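Local coordinates for malonyl CoA-acyl carrier protein transacylase (Bartonella henselae, PDB 3QAT) that probably transfers the malonyl group from malonyl-CoA to acyl carrier protein, providing the malonyl thioester that extends the chain in bacterial fatty acid synthesis, at residues V232-N237 with E247-L252; E45-I50 with A65-M70; E27-A32 with E81-N86; E37-A42 with L69-M74; I142-K147 with E187-K192. All blocks are in the same frame, centred on the assembly; numbering follows the deposited sequence.

Contact 1. Residues V232-N237 with E247-L252; sequences VPLIAN and ERIVSL
Just past the touching pair Ala236 and Leu252, the amide oxygen Asn237 OD1 accepts two hydrogen bonds, one from the backbone N of Ser98 and one from Gln256 NE2, while Asn237 ND2 donates to Gly96 O. Both ends of the amide are therefore engaged, which should fix its rotation. The contact itself is apolar. Ala236 CB points at the helix and meets the Leu252 CD1 methyl at 4.0 Å, where the two backbones are nearest each other (7.2 Å between Ala236 CA and Leu252 CA). Ile249, one turn before Leu252, brings CG2 to 4.5 Å from Leu234 CD2, a loose van der Waals approach. In Leu234, chi1 of 176° and chi2 of 79° send the CD2 branch toward the helix, while CD1 turns from it. The short strand 234-235 runs beside strand 93-96, with Pro233 and Ile235 both bonded through the backbone to Val94, and helix 246-258 lies over it. Strand 93-96 leads into Gly96 and Ser98, whose GxSxG pattern is consistent with the nucleophile elbow of acyltransferases, so Asn237 probably steadies this turn. Leu252 CD1 has a second neighbour within its own helix: it sits 3.8 Å above one face of the Arg248 guanidinium, displaced from the centre of the group. Arg248 NE in turn forms a salt bridge with Glu243, a residue whose backbone pairs with Leu234.

Contact 2. Residues E45-I50 with A65-M70; sequences EKLSDI and AQPALM
Leu47 meets Pro67 and Ala68 where helix 47-53 packs against the kinked N-terminal part of helix 62-82, a helix-helix contact in the larger, helix-rich part of the acyltransferase fold. The kink has a clear chemical origin: Pro67 has no N-H to give to the preceding turn. Farther on, Leu69 N bonds to Ala65 O at 2.9 Å.

Polar groups work around the apolar core of the contact and not across it. Before Leu47 the chain bends in an inverse gamma turn centred on Lys46, closed by a weak bond from Leu47 N to Glu45 O. Ser48 OG bonds to Asp40 OD2, and Glu45 OE1 forms a salt bridge with Arg121. On the far helix the amide of Gln66 is held at both ends, NE2 by Thr62 and OE1 by Arg123.

Apolar contact carries the whole interface, and a single methyl does the touching. Leu47 CD2 lies 3.9 Å from Pro67 CG, against the CB-CG side of the ring, and the two side chains cross at about a right angle. Leu47 CD2 also approaches Ala68 CB at 4.3 Å. With CG trans to the backbone N, the leucine's chi1 of 176° and chi2 of 62° set CD2 against helix 62-82. Val39 of helix 30-43 also packs on Leu47, and Leu43 of the same helix on Pro67, so the neighbouring helix borders both partners. Besides the two side chains, Leu47 CD2 rests 3.9 Å from the backbone nitrogen Ala68 N.

Contact 3. Residues E27-A32 with E81-N86; sequences EQFVAA and EQLGLN
The backbones come nearest at Ala31 and Gln82, 7.4 Å between their CA atoms, where the one-residue joint between helices 23-28 and 30-43 faces the C-terminal end of helix 62-82. Phe29 separates helices 23-28 and 30-43 with extended angles (phi -138°, psi 126°), and helix 62-82 ends in a Schellman motif: Gly84, with positive phi, is its C-prime residue, Leu85 N bonds to Met80 O, and Gly84 N bonds to Glu81 O at 3.0 Å. Gln82 crosses the gap with CG trans to its N (chi1 -177°) and a stretched chain beyond, bringing OE1 to 3.6 Å from Ala31 CB. Gln82 OE1 accepts a hydrogen bond of 2.9 Å from a water oxygen, and that water accepts one of 2.9 Å from Ala31 N. Phe29 occupies the N-cap position of helix 30-43, yet its phenyl offers no conventional acceptor, so the water supplies one to Ala31 N in the first turn. Beside this bridge, Phe29 CE1 lies 4.4 Å from Leu83 CD1. Phe29 packs further on Val79, one turn back along helix 62-82, while Leu83 also touches Glu310 and Leu313 of the C-terminal helix 306-316. One direct touch is thus apolar and the other a methyl against an amide oxygen; neither is directional, and the directional tie runs through a single water, in keeping with the exposure of Gln82 and Leu83 to solvent.

Contact 4. Residues E37-A42 with L69-M74; sequences EEVDDA and LMAVSM
Val39 and Ala71 mark the nearest CA pair of segments 37-42 and 69-74, on helices 30-43 and 62-82, with 6.9 Å between their CA atoms. Both segments are helical throughout, as the bonds Ala42 N to Glu38 O and Met74 N to Met70 O (each 2.8 Å) attest. Such a small separation is possible because Ala71 presents only a methyl: Ala71 CB points at the partner helix and receives Val39 CG2 at 4.1 Å. Val39 CG2 also meets Met70 CE at 4.2 Å. Met70 does not aim at helix 30-43 from its CB; its chain folds at chi2 (-84°) and chi3 (-63°), and this double bend returns the terminal methyl to Val39, so that the two side chains cross obliquely. Leu113, Thr116 and Leu120 of helix 113-129 and Ser103 of helix 100-107 also touch Met70, and Phe36 packs on Ala71. With every touching residue buried and apolar, the join depends on close methyl-to-methyl fit and on exclusion of water, not on directional bonds; the bent Met70 links Val39 to helices 100-107 and 113-129.

Contact 5. Residues I142-K147 with E187-K192; sequences IGLDEK and EVASQK
Leu144 holds CG trans to its carbonyl carbon and beside its N (chi1 -57°), with an extended second torsion (chi2 177°), and this projects both of its methyls at the helix carrying Ala189. Leu144 CD1 lands on the alanine, 3.8 Å from Ala189 CB and 3.9 Å from Ala189 CA, so it rests against the helix backbone as well as the methyl. The other branch turns to the end of the helix, where Leu144 CD2 lies 4.3 Å from the carbonyl oxygen Lys192 O. The Lys192 side chain sets out in the direction of Leu144, then carries its amino group off. The surroundings place this contact in the smaller, ferredoxin-like part of the enzyme, whose order beta-alpha-beta-beta-alpha-beta runs from strand 136-142 to strand 196-200. Leu144 lies on the connection from the first strand to helix 146-155, and Ala189 on the second helix, 179-191. Ile152 of the first helix touches both Leu144 and Ala189, and Ala197 of the edge strand packs on the alanine. The connection is bent at Gly143, which takes a positive phi (108°), a conformation glycine readily adopts. After Leu144, Asp145 serves as N-cap of helix 146-155, its OD1 accepting a hydrogen bond from Asp148 N. Glu146 next to it is anchored by salt bridges to Arg260 and Arg264, which tie this helix start to the chain near strand 261-262.

How the contacts relate
From the N terminus, contact 3 opens first and closes the widest of the early loops, from helices 23-28 and 30-43 to the end of helix 62-82. Contacts 4 and 2 both nest inside it, contact 2 beginning later. Contacts 2 and 4 end on overlapping segments of helix 62-82, sharing Leu69 and Met70; their centres are about 7 Å apart, and Glu45 N probably bonds to Asp40 O between them. Contact 5 follows in series, closing a loop within the ferredoxin-like part about 38 Å from contact 4, centre to centre. Last comes contact 1, a short loop joining strand 234-235 to helix 246-258, back in the larger part beside the parallel sheet.

Contact 1. Residues V232-N237 with E247-L252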
# COMPACT_ATOMS: atom_id res chain seq x y z
N VAL A 232 5.86 15.46 7.43
CA VAL A 232 4.95 15.99 6.39
C VAL A 232 3.67 15.17 6.47
O VAL A 232 3.72 14.04 6.94
CB VAL A 232 5.57 16.00 4.97
CG1 VAL A 232 6.92 16.73 4.96
CG2 VAL A 232 5.72 14.61 4.40
N PRO A 233 2.52 15.74 6.04
CA PRO A 233 1.27 15.03 6.30
C PRO A 233 1.10 13.76 5.47
O PRO A 233 1.59 13.68 4.34
CB PRO A 233 0.18 16.04 5.88
CG PRO A 233 0.86 17.38 5.91
CD PRO A 233 2.27 17.10 5.51
N LEU A 234 0.39 12.82 6.07
CA LEU A 234 -0.05 11.62 5.36
C LEU A 234 -1.43 11.84 4.74
O LEU A 234 -2.39 12.22 5.45
CB LEU A 234 -0.12 10.48 6.38
CG LEU A 234 -0.66 9.16 5.81
CD1 LEU A 234 0.43 8.42 5.01
CD2 LEU A 234 -1.26 8.28 6.92
N ILE A 235 -1.58 11.55 3.44
CA ILE A 235 -2.92 11.59 2.85
C ILE A 235 -3.52 10.19 3.05
O ILE A 235 -3.22 9.27 2.29
CB ILE A 235 -2.90 11.97 1.35
CG1 ILE A 235 -2.02 13.19 1.09
CG2 ILE A 235 -4.36 12.19 0.85
CD1 ILE A 235 -2.34 14.44 1.95
N ALA A 236 -4.31 10.03 4.10
CA ALA A 236 -4.76 8.71 4.54
C ALA A 236 -5.73 8.06 3.57
O ALA A 236 -6.58 8.72 2.98
CB ALA A 236 -5.38 8.77 5.95
N ASN A 237 -5.62 6.74 3.44
CA ASN A 237 -6.50 5.98 2.55
C ASN A 237 -7.99 6.15 2.87
O ASN A 237 -8.82 6.06 1.96
CB ASN A 237 -6.21 4.46 2.67
CG ASN A 237 -4.90 3.99 2.06
OD1 ASN A 237 -4.57 2.82 2.24
ND2 ASN A 237 -4.20 4.82 1.29
N GLU A 247 -2.57 10.36 17.08
CA GLU A 247 -3.72 9.64 17.63
C GLU A 247 -4.79 9.38 16.57
O GLU A 247 -5.37 8.29 16.49
CB GLU A 247 -4.33 10.40 18.81
CG GLU A 247 -3.46 10.41 20.06
CD GLU A 247 -4.06 11.22 21.20
OE1 GLU A 247 -5.24 11.63 21.10
OE2 GLU A 247 -3.35 11.43 22.20
N ARG A 248 -5.08 10.41 15.77
CA ARG A 248 -6.05 10.24 14.70
C ARG A 248 -5.51 9.28 13.63
O ARG A 248 -6.25 8.45 13.13
CB ARG A 248 -6.40 11.56 14.03
CG ARG A 248 -7.42 11.38 12.94
CD ARG A 248 -8.08 12.67 12.58
NE ARG A 248 -8.54 12.64 11.20
CZ ARG A 248 -9.71 12.14 10.79
NH1 ARG A 248 -10.56 11.61 11.66
NH2 ARG A 248 -10.03 12.20 9.51
N ILE A 249 -4.23 9.41 13.30
CA ILE A 249 -3.60 8.50 12.32
C ILE A 249 -3.73 7.03 12.78
O ILE A 249 -4.07 6.18 11.95
CB ILE A 249 -2.14 8.89 12.05
CG1 ILE A 249 -2.11 10.17 11.22
CG2 ILE A 249 -1.36 7.74 11.36
CD1 ILE A 249 -0.75 10.87 11.16
N VAL A 250 -3.52 6.75 14.06
CA VAL A 250 -3.72 5.38 14.56
C VAL A 250 -5.16 4.93 14.30
O VAL A 250 -5.39 3.81 13.82
CB VAL A 250 -3.33 5.23 16.07
CG1 VAL A 250 -4.02 4.01 16.72
CG2 VAL A 250 -1.82 5.16 16.19
N SER A 251 -6.14 5.80 14.59
CA SER A 251 -7.53 5.43 14.40
C SER A 251 -7.81 5.12 12.92
O SER A 251 -8.49 4.15 12.59
CB SER A 251 -8.44 6.54 14.92
OG SER A 251 -9.80 6.26 14.64
N LEU A 252 -7.27 5.95 12.04
CA LEU A 252 -7.45 5.78 10.60
C LEU A 252 -6.76 4.53 10.04
O LEU A 252 -7.30 3.93 9.12
CB LEU A 252 -6.98 7.01 9.84
CG LEU A 252 -7.75 8.31 10.12
CD1 LEU A 252 -6.94 9.46 9.56
CD2 LEU A 252 -9.16 8.29 9.50

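Contact 2. Residues E45-I50 with A65-M70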
# COMPACT_ATOMS: atom_id res chain seq x y z
N GLU A 45 14.22 -13.12 11.94
CA GLU A 45 14.03 -14.01 10.79
C GLU A 45 14.86 -13.51 9.62
O GLU A 45 14.93 -12.29 9.44
CB GLU A 45 12.55 -13.93 10.34
CG GLU A 45 12.12 -15.04 9.39
CD GLU A 45 10.82 -14.73 8.68
OE1 GLU A 45 10.30 -13.59 8.76
OE2 GLU A 45 10.31 -15.64 8.02
N LYS A 46 15.41 -14.41 8.82
CA LYS A 46 16.06 -14.01 7.57
C LYS A 46 15.00 -13.79 6.46
O LYS A 46 14.98 -14.48 5.43
CB LYS A 46 17.10 -15.05 7.12
CG LYS A 46 18.36 -15.07 7.97
CD LYS A 46 19.23 -13.84 7.66
CE LYS A 46 20.62 -13.91 8.32
NZ LYS A 46 21.51 -12.79 7.86
N LEU A 47 14.14 -12.80 6.68
CA LEU A 47 13.15 -12.44 5.67
C LEU A 47 13.83 -12.06 4.37
O LEU A 47 13.31 -12.37 3.28
CB LEU A 47 12.29 -11.27 6.19
CG LEU A 47 11.26 -10.73 5.19
CD1 LEU A 47 10.19 -11.79 4.77
CD2 LEU A 47 10.60 -9.43 5.73
N SER A 48 14.99 -11.40 4.47
CA SER A 48 15.71 -10.97 3.28
C SER A 48 16.02 -12.13 2.32
O SER A 48 16.07 -11.93 1.11
CB SER A 48 17.00 -10.22 3.67
OG SER A 48 17.86 -11.10 4.40
N ASP A 49 16.23 -13.35 2.84
CA ASP A 49 16.47 -14.49 1.94
C ASP A 49 15.24 -14.78 1.06
O ASP A 49 15.39 -15.12 -0.11
CB ASP A 49 16.86 -15.74 2.73
CG ASP A 49 18.31 -15.71 3.21
OD1 ASP A 49 19.15 -15.00 2.62
OD2 ASP A 49 18.61 -16.45 4.17
N ILE A 50 14.05 -14.65 1.63
CA ILE A 50 12.80 -14.82 0.88
C ILE A 50 12.64 -13.67 -0.13
O ILE A 50 12.27 -13.89 -1.28
CB ILE A 50 11.60 -14.88 1.85
CG1 ILE A 50 11.68 -16.13 2.74
CG2 ILE A 50 10.26 -14.81 1.09
CD1 ILE A 50 10.74 -16.05 3.98
N ALA A 65 5.11 -10.30 2.45
CA ALA A 65 5.07 -9.21 1.49
C ALA A 65 4.97 -7.84 2.18
O ALA A 65 5.52 -6.87 1.69
CB ALA A 65 3.89 -9.40 0.53
N GLN A 66 4.24 -7.77 3.30
CA GLN A 66 4.05 -6.44 3.92
C GLN A 66 5.38 -5.87 4.49
O GLN A 66 5.78 -4.80 4.08
CB GLN A 66 2.93 -6.45 4.97
CG GLN A 66 1.56 -6.78 4.36
CD GLN A 66 0.41 -6.45 5.30
OE1 GLN A 66 0.45 -5.43 6.01
NE2 GLN A 66 -0.64 -7.29 5.30
N PRO A 67 6.05 -6.60 5.42
CA PRO A 67 7.32 -6.02 5.87
C PRO A 67 8.35 -5.96 4.74
O PRO A 67 9.17 -5.02 4.71
CB PRO A 67 7.78 -6.96 7.02
CG PRO A 67 7.01 -8.29 6.77
CD PRO A 67 5.68 -7.82 6.19
N ALA A 68 8.31 -6.92 3.79
CA ALA A 68 9.30 -6.89 2.68
C ALA A 68 9.18 -5.67 1.78
O ALA A 68 10.18 -5.04 1.44
CB ALA A 68 9.21 -8.15 1.82
N LEU A 69 7.95 -5.33 1.39
CA LEU A 69 7.75 -4.16 0.52
C LEU A 69 8.15 -2.89 1.25
O LEU A 69 8.74 -1.97 0.63
CB LEU A 69 6.30 -4.08 0.03
CG LEU A 69 6.05 -5.00 -1.20
CD1 LEU A 69 4.55 -5.22 -1.42
CD2 LEU A 69 6.69 -4.39 -2.45
N MET A 70 7.83 -2.80 2.55
CA MET A 70 8.23 -1.63 3.32
C MET A 70 9.76 -1.53 3.36
O MET A 70 10.30 -0.43 3.18
CB MET A 70 7.64 -1.71 4.75
CG MET A 70 8.00 -0.52 5.68
SD MET A 70 9.63 -0.76 6.48
CE MET A 70 9.34 -2.24 7.46

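Contact 3. Residues E27-A32 with E81-N86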
# COMPACT_ATOMS: atom_id res chain seq x y z
N GLU A 27 23.64 -4.09 -2.61
CA GLU A 27 25.02 -4.29 -3.08
C GLU A 27 25.73 -2.96 -3.31
O GLU A 27 26.95 -2.85 -3.11
CB GLU A 27 25.03 -5.16 -4.34
CG GLU A 27 24.66 -6.60 -4.04
CD GLU A 27 24.38 -7.43 -5.28
OE1 GLU A 27 24.16 -6.85 -6.37
OE2 GLU A 27 24.38 -8.68 -5.16
N GLN A 28 24.95 -1.94 -3.68
CA GLN A 28 25.44 -0.62 -4.09
C GLN A 28 25.57 0.38 -2.94
O GLN A 28 26.43 1.26 -2.97
CB GLN A 28 24.51 -0.00 -5.15
CG GLN A 28 24.51 -0.70 -6.50
CD GLN A 28 23.40 -0.18 -7.40
OE1 GLN A 28 22.28 0.11 -6.95
NE2 GLN A 28 23.70 -0.05 -8.69
N PHE A 29 24.72 0.23 -1.92
CA PHE A 29 24.66 1.20 -0.83
C PHE A 29 24.53 0.53 0.52
O PHE A 29 23.60 -0.29 0.75
CB PHE A 29 23.44 2.14 -1.01
CG PHE A 29 23.44 2.91 -2.30
CD1 PHE A 29 24.16 4.09 -2.40
CD2 PHE A 29 22.70 2.45 -3.40
CE1 PHE A 29 24.15 4.84 -3.60
CE2 PHE A 29 22.70 3.19 -4.61
CZ PHE A 29 23.42 4.37 -4.70
N VAL A 30 25.45 0.87 1.43
CA VAL A 30 25.32 0.39 2.81
C VAL A 30 24.00 0.87 3.45
O VAL A 30 23.44 0.17 4.28
CB VAL A 30 26.59 0.74 3.67
CG1 VAL A 30 26.61 2.24 4.06
CG2 VAL A 30 26.69 -0.17 4.91
N ALA A 31 23.50 2.04 3.04
CA ALA A 31 22.27 2.57 3.63
C ALA A 31 21.14 1.60 3.31
O ALA A 31 20.26 1.39 4.14
CB ALA A 31 21.94 3.96 3.08
N ALA A 32 21.15 1.02 2.11
CA ALA A 32 20.08 0.06 1.75
C ALA A 32 20.29 -1.27 2.46
O ALA A 32 19.33 -1.84 3.01
CB ALA A 32 20.04 -0.13 0.21
N GLU A 81 18.23 9.92 1.45
CA GLU A 81 18.66 10.76 2.56
C GLU A 81 20.18 10.87 2.67
O GLU A 81 20.69 11.97 2.92
CB GLU A 81 18.02 10.30 3.87
CG GLU A 81 16.51 10.52 3.85
CD GLU A 81 15.84 9.96 5.07
OE1 GLU A 81 16.32 8.94 5.63
OE2 GLU A 81 14.80 10.53 5.46
N GLN A 82 20.91 9.77 2.46
CA GLN A 82 22.39 9.86 2.53
C GLN A 82 22.92 10.78 1.43
O GLN A 82 23.93 11.49 1.62
CB GLN A 82 23.06 8.48 2.43
CG GLN A 82 24.58 8.60 2.57
CD GLN A 82 25.30 7.33 3.01
OE1 GLN A 82 24.68 6.32 3.35
NE2 GLN A 82 26.63 7.39 3.01
N LEU A 83 22.23 10.77 0.30
CA LEU A 83 22.59 11.61 -0.85
C LEU A 83 22.03 13.04 -0.78
O LEU A 83 22.15 13.80 -1.75
CB LEU A 83 22.20 10.92 -2.17
CG LEU A 83 22.97 9.61 -2.42
CD1 LEU A 83 22.43 8.88 -3.65
CD2 LEU A 83 24.49 9.81 -2.50
N GLY A 84 21.47 13.41 0.37
CA GLY A 84 21.07 14.78 0.62
C GLY A 84 19.59 15.11 0.70
O GLY A 84 19.25 16.28 0.91
N LEU A 85 18.70 14.12 0.54
CA LEU A 85 17.28 14.41 0.64
C LEU A 85 16.89 14.77 2.06
O LEU A 85 17.18 14.03 3.00
CB LEU A 85 16.41 13.22 0.16
CG LEU A 85 14.89 13.39 0.35
CD1 LEU A 85 14.30 14.46 -0.60
CD2 LEU A 85 14.19 12.02 0.20
N ASN A 86 16.24 15.93 2.21
CA ASN A 86 15.53 16.28 3.43
C ASN A 86 14.05 16.23 3.08
O ASN A 86 13.54 17.08 2.35
CB ASN A 86 15.93 17.69 3.90
CG ASN A 86 15.29 18.08 5.23
OD1 ASN A 86 14.07 18.00 5.41
ND2 ASN A 86 16.12 18.54 6.16
O HOH W 1 24.78 4.15 1.49

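Contact 4. Residues E37-A42 with L69-M74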
# COMPACT_ATOMS: atom_id res chain seq x y z
N GLU A 37 19.03 -5.57 6.93
CA GLU A 37 19.58 -6.17 8.12
C GLU A 37 18.73 -5.89 9.36
O GLU A 37 18.49 -6.78 10.17
CB GLU A 37 21.00 -5.66 8.36
CG GLU A 37 22.00 -6.17 7.33
CD GLU A 37 23.33 -5.48 7.47
OE1 GLU A 37 23.46 -4.62 8.36
OE2 GLU A 37 24.26 -5.82 6.70
N GLU A 38 18.26 -4.63 9.49
CA GLU A 38 17.49 -4.26 10.66
C GLU A 38 16.10 -4.91 10.62
O GLU A 38 15.61 -5.36 11.66
CB GLU A 38 17.36 -2.73 10.81
CG GLU A 38 16.56 -2.39 12.07
CD GLU A 38 16.60 -0.92 12.47
OE1 GLU A 38 17.22 -0.11 11.75
OE2 GLU A 38 15.98 -0.61 13.49
N VAL A 39 15.48 -4.92 9.44
CA VAL A 39 14.20 -5.62 9.33
C VAL A 39 14.29 -7.11 9.72
O VAL A 39 13.45 -7.61 10.49
CB VAL A 39 13.57 -5.39 7.95
CG1 VAL A 39 12.37 -6.32 7.75
CG2 VAL A 39 13.16 -3.92 7.84
N ASP A 40 15.31 -7.81 9.23
CA ASP A 40 15.55 -9.21 9.63
C ASP A 40 15.68 -9.31 11.16
O ASP A 40 15.10 -10.19 11.80
CB ASP A 40 16.83 -9.74 8.99
CG ASP A 40 16.64 -10.19 7.55
OD1 ASP A 40 15.51 -10.18 7.02
OD2 ASP A 40 17.68 -10.54 6.94
N ASP A 41 16.47 -8.41 11.75
CA ASP A 41 16.65 -8.43 13.21
C ASP A 41 15.34 -8.21 13.94
O ASP A 41 15.01 -8.93 14.89
CB ASP A 41 17.68 -7.37 13.65
CG ASP A 41 17.89 -7.38 15.14
OD1 ASP A 41 18.64 -8.25 15.62
OD2 ASP A 41 17.31 -6.54 15.83
N ALA A 42 14.57 -7.23 13.46
CA ALA A 42 13.33 -6.82 14.11
C ALA A 42 12.33 -7.97 14.14
O ALA A 42 11.54 -8.09 15.09
CB ALA A 42 12.71 -5.63 13.35
N LEU A 69 7.95 -5.33 1.39
CA LEU A 69 7.75 -4.16 0.52
C LEU A 69 8.15 -2.89 1.25
O LEU A 69 8.74 -1.97 0.63
CB LEU A 69 6.30 -4.08 0.03
CG LEU A 69 6.05 -5.00 -1.20
CD1 LEU A 69 4.55 -5.22 -1.42
CD2 LEU A 69 6.69 -4.39 -2.45
N MET A 70 7.83 -2.80 2.55
CA MET A 70 8.23 -1.63 3.32
C MET A 70 9.76 -1.53 3.36
O MET A 70 10.30 -0.43 3.18
CB MET A 70 7.64 -1.71 4.75
CG MET A 70 8.00 -0.52 5.68
SD MET A 70 9.63 -0.76 6.48
CE MET A 70 9.34 -2.24 7.46
N ALA A 71 10.44 -2.66 3.52
CA ALA A 71 11.93 -2.64 3.58
C ALA A 71 12.50 -2.07 2.28
O ALA A 71 13.40 -1.25 2.31
CB ALA A 71 12.48 -4.04 3.81
N VAL A 72 11.97 -2.50 1.13
CA VAL A 72 12.47 -1.98 -0.14
C VAL A 72 12.25 -0.47 -0.20
O VAL A 72 13.16 0.28 -0.57
CB VAL A 72 11.81 -2.67 -1.33
CG1 VAL A 72 12.28 -2.04 -2.66
CG2 VAL A 72 12.13 -4.17 -1.30
N SER A 73 11.05 -0.01 0.17
CA SER A 73 10.76 1.42 0.15
C SER A 73 11.71 2.20 1.07
O SER A 73 12.26 3.24 0.69
CB SER A 73 9.31 1.72 0.54
OG SER A 73 8.41 1.36 -0.49
N MET A 74 11.89 1.68 2.28
CA MET A 74 12.76 2.38 3.26
C MET A 74 14.24 2.33 2.85
O MET A 74 14.97 3.28 3.12
CB MET A 74 12.54 1.84 4.67
CG MET A 74 11.24 2.36 5.30
SD MET A 74 11.09 4.18 5.31
CE MET A 74 12.58 4.66 6.19

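Contact 5. Residues I142-K147 with E187-K192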
# COMPACT_ATOMS: atom_id res chain seq x y z
N ILE A 142 -12.44 -4.07 -14.13
CA ILE A 142 -12.12 -2.88 -14.92
C ILE A 142 -13.32 -2.47 -15.76
O ILE A 142 -13.96 -3.32 -16.40
CB ILE A 142 -10.95 -3.11 -15.87
CG1 ILE A 142 -9.72 -3.57 -15.08
CG2 ILE A 142 -10.59 -1.80 -16.61
CD1 ILE A 142 -8.58 -3.97 -15.99
N GLY A 143 -13.64 -1.17 -15.72
CA GLY A 143 -14.57 -0.56 -16.68
C GLY A 143 -15.92 -0.17 -16.13
O GLY A 143 -16.76 0.39 -16.86
N LEU A 144 -16.16 -0.47 -14.85
CA LEU A 144 -17.39 -0.03 -14.20
C LEU A 144 -17.10 1.04 -13.16
O LEU A 144 -16.15 0.92 -12.39
CB LEU A 144 -18.10 -1.21 -13.52
CG LEU A 144 -18.46 -2.40 -14.42
CD1 LEU A 144 -19.09 -3.54 -13.59
CD2 LEU A 144 -19.40 -1.98 -15.57
N ASP A 145 -17.92 2.09 -13.12
CA ASP A 145 -17.68 3.15 -12.14
C ASP A 145 -18.12 2.70 -10.75
O ASP A 145 -18.81 1.69 -10.60
CB ASP A 145 -18.29 4.50 -12.56
CG ASP A 145 -19.80 4.48 -12.62
OD1 ASP A 145 -20.45 3.67 -11.92
OD2 ASP A 145 -20.36 5.30 -13.38
N GLU A 146 -17.70 3.45 -9.74
CA GLU A 146 -17.97 3.15 -8.35
C GLU A 146 -19.46 2.94 -8.06
O GLU A 146 -19.84 1.99 -7.37
CB GLU A 146 -17.44 4.29 -7.51
CG GLU A 146 -17.07 3.93 -6.12
CD GLU A 146 -15.98 4.84 -5.60
OE1 GLU A 146 -15.96 6.04 -6.00
OE2 GLU A 146 -15.16 4.36 -4.78
N LYS A 147 -20.29 3.85 -8.57
CA LYS A 147 -21.74 3.76 -8.41
C LYS A 147 -22.30 2.42 -8.88
O LYS A 147 -23.07 1.77 -8.16
CB LYS A 147 -22.45 4.93 -9.13
N GLU A 187 -19.90 -12.43 -11.96
CA GLU A 187 -20.87 -12.78 -13.02
C GLU A 187 -21.66 -11.54 -13.44
O GLU A 187 -21.76 -11.26 -14.64
CB GLU A 187 -21.82 -13.88 -12.53
CG GLU A 187 -21.12 -15.20 -12.27
CD GLU A 187 -21.97 -16.19 -11.48
OE1 GLU A 187 -23.10 -15.84 -11.07
OE2 GLU A 187 -21.49 -17.32 -11.24
N VAL A 188 -22.16 -10.79 -12.45
CA VAL A 188 -22.95 -9.59 -12.73
C VAL A 188 -22.11 -8.51 -13.43
O VAL A 188 -22.53 -7.90 -14.42
CB VAL A 188 -23.62 -9.03 -11.47
CG1 VAL A 188 -24.41 -7.76 -11.81
CG2 VAL A 188 -24.57 -10.08 -10.85
N ALA A 189 -20.89 -8.30 -12.95
CA ALA A 189 -20.01 -7.32 -13.59
C ALA A 189 -19.75 -7.64 -15.06
O ALA A 189 -19.76 -6.73 -15.92
CB ALA A 189 -18.68 -7.24 -12.84
N SER A 190 -19.51 -8.93 -15.35
CA SER A 190 -19.30 -9.41 -16.71
C SER A 190 -20.54 -9.17 -17.57
O SER A 190 -20.45 -8.72 -18.71
CB SER A 190 -18.98 -10.91 -16.67
OG SER A 190 -18.65 -11.38 -17.96
N GLN A 191 -21.71 -9.49 -17.01
CA GLN A 191 -22.99 -9.28 -17.71
C GLN A 191 -23.19 -7.80 -18.04
O GLN A 191 -23.61 -7.44 -19.14
CB GLN A 191 -24.16 -9.82 -16.88
CG GLN A 191 -25.56 -9.42 -17.41
CD GLN A 191 -26.10 -8.16 -16.77
OE1 GLN A 191 -26.34 -7.14 -17.45
NE2 GLN A 191 -26.29 -8.20 -15.46
N LYS A 192 -22.86 -6.94 -17.08
CA LYS A 192 -22.98 -5.49 -17.30
C LYS A 192 -21.95 -4.88 -18.24
O LYS A 192 -22.02 -3.69 -18.54
CB LYS A 192 -22.93 -4.75 -15.96
CG LYS A 192 -24.14 -4.99 -15.11
CD LYS A 192 -24.10 -4.10 -13.86
CE LYS A 192 -25.36 -4.26 -13.02
NZ LYS A 192 -26.56 -3.58 -13.61